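Local coordinates for Lin2891 protein (Listeria innocua, PDB 3DB0) that is a putative pyridoxamine 5'-phosphate oxidase that probably binds a flavin cofactor, its substrate and precise reaction being unsettled, at residues Met35-Leu38 against Thr43-Thr46. Residues are numbered along the deposited sequence; the frame is centred on the assembly and turned at random.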
loop_
_atom_site.group_PDB
_atom_site.type_symbol
_atom_site.label_atom_id
_atom_site.label_comp_id
_atom_site.label_asym_id
_atom_site.label_seq_id
_atom_site.Cartn_x
_atom_site.Cartn_y
_atom_site.Cartn_z
HETATM N N MSE B 35 -3.281 9.862 -3.355
HETATM C CA MSE B 35 -2.140 10.086 -2.499
HETATM C C MSE B 35 -2.223 9.315 -1.174
HETATM O O MSE B 35 -3.217 8.655 -0.858
HETATM C CB MSE B 35 -1.922 11.578 -2.238
HETATM C CG MSE B 35 -3.106 12.203 -1.466
HETATM SE SE MSE B 35 -3.096 14.119 -1.372
HETATM C CE MSE B 35 -3.480 14.397 -3.298
ATOM N N THR B 36 -1.123 9.401 -0.441
ATOM C CA THR B 36 -0.953 8.711 0.839
ATOM C C THR B 36 -1.499 9.583 1.940
ATOM O O THR B 36 -1.260 10.820 1.976
ATOM C CB THR B 36 0.526 8.355 1.089
ATOM O OG1 THR B 36 0.947 7.555 0.004
ATOM C CG2 THR B 36 0.764 7.553 2.417
ATOM N N PHE B 37 -2.299 8.910 2.766
ATOM C CA PHE B 37 -2.893 9.448 3.963
ATOM C C PHE B 37 -2.467 8.682 5.203
ATOM O O PHE B 37 -2.648 7.469 5.271
ATOM C CB PHE B 37 -4.414 9.392 3.883
ATOM C CG PHE B 37 -4.996 10.306 2.825
ATOM C CD1 PHE B 37 -5.276 11.652 3.109
ATOM C CD2 PHE B 37 -5.168 9.869 1.541
ATOM C CE1 PHE B 37 -5.790 12.494 2.142
ATOM C CE2 PHE B 37 -5.655 10.729 0.557
ATOM C CZ PHE B 37 -5.959 12.036 0.862
ATOM N N LEU B 38 -1.940 9.415 6.186
ATOM C CA LEU B 38 -1.738 8.894 7.544
ATOM C C LEU B 38 -2.930 9.416 8.358
ATOM O O LEU B 38 -3.627 10.372 7.955
ATOM C CB LEU B 38 -0.410 9.421 8.150
ATOM C CG LEU B 38 0.799 9.056 7.264
ATOM C CD1 LEU B 38 2.157 9.334 7.870
ATOM C CD2 LEU B 38 0.741 7.594 6.995
ATOM N N THR B 43 -8.427 12.353 12.356
ATOM C CA THR B 43 -7.653 13.405 11.640
ATOM C C THR B 43 -6.715 12.788 10.578
ATOM O O THR B 43 -5.971 11.850 10.842
ATOM C CB THR B 43 -6.892 14.333 12.597
ATOM O OG1 THR B 43 -7.840 15.079 13.373
ATOM C CG2 THR B 43 -6.016 15.346 11.842
ATOM N N LEU B 44 -6.779 13.319 9.365
ATOM C CA LEU B 44 -5.939 12.843 8.282
ATOM C C LEU B 44 -4.788 13.816 7.993
ATOM O O LEU B 44 -4.867 15.037 8.258
ATOM C CB LEU B 44 -6.743 12.641 7.014
ATOM C CG LEU B 44 -7.883 11.619 6.962
ATOM C CD1 LEU B 44 -8.370 11.510 5.535
ATOM C CD2 LEU B 44 -7.532 10.259 7.429
ATOM N N TYR B 45 -3.691 13.240 7.528
ATOM C CA TYR B 45 -2.477 13.994 7.192
ATOM C C TYR B 45 -1.988 13.447 5.868
ATOM O O TYR B 45 -2.039 12.247 5.594
ATOM C CB TYR B 45 -1.374 13.848 8.255
ATOM C CG TYR B 45 -1.713 14.402 9.628
ATOM C CD1 TYR B 45 -1.627 15.767 9.897
ATOM C CD2 TYR B 45 -2.037 13.567 10.660
ATOM C CE1 TYR B 45 -1.924 16.281 11.159
ATOM C CE2 TYR B 45 -2.325 14.060 11.925
ATOM C CZ TYR B 45 -2.274 15.416 12.165
ATOM O OH TYR B 45 -2.600 15.902 13.388
ATOM N N THR B 46 -1.633 14.344 4.969
ATOM C CA THR B 46 -1.059 13.903 3.731
ATOM C C THR B 46 0.156 14.836 3.401
ATOM O O THR B 46 0.064 16.090 3.539
ATOM C CB THR B 46 -2.142 13.842 2.601
ATOM O OG1 THR B 46 -1.591 13.217 1.455
ATOM C CG2 THR B 46 -2.637 15.225 2.232
#
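Leu38 and Tyr45 form an antiparallel hydrogen-bonded pair. Leu38 N donates to Tyr45 O over 2.9 Å, and this donor lies in the carbonyl plane. The return bond, from Tyr45 N to Leu38 O, is equally long, but its donor is tilted 33° from the carbonyl plane. CA-H...O contacts add to this, from Phe37 CA to Tyr45 O and from Leu44 CA to Leu38 O.

Beyond Phe37, which faces Thr46 in the register, a side chain joins the strands. Thr46 OG1 gives a hydrogen bond to Thr36 O at 2.5 Å, below the usual range, so the exact length is doubtful. The hydroxyl points at the neighbouring strand because chi1 of Thr46 (-171°) puts OG1 opposite its backbone N. The same OG1 sits 3.3 Å from SE of Met35, a selenomethionine whose chain crosses the Thr46 side chain at about a right angle.

The apolar contacts gather round the Phe37 ring. Thr46 lies alongside it and points the same way, its CB meeting CD1 and CE1 of the ring, 3.9 Å from CD1. Thr46 OG1 lies 4.3 Å above the ring plane, offset toward the rim. Leu44 brings its CD1 methyl to 3.9 Å from Phe37 CD1, while Ile118 and Leu22 also touch the ring. Leu38 and Tyr45 share the other face of the sheet, where helix 90-100 packs on them through Ile96, Asn99 and Ile92. Asp103 of a second subunit packs on Met35 and accepts a hydrogen bond from Thr36 N.

The arrangement is a beta hairpin between strands 29-40 and 43-49, held near the turn by the Leu38-Tyr45 pair and, at the break in strand 29-40, by the Thr46 hydroxyl. The two strands are neighbours in a closed antiparallel barrel, consistent with the split-barrel fold of FMN-binding relatives.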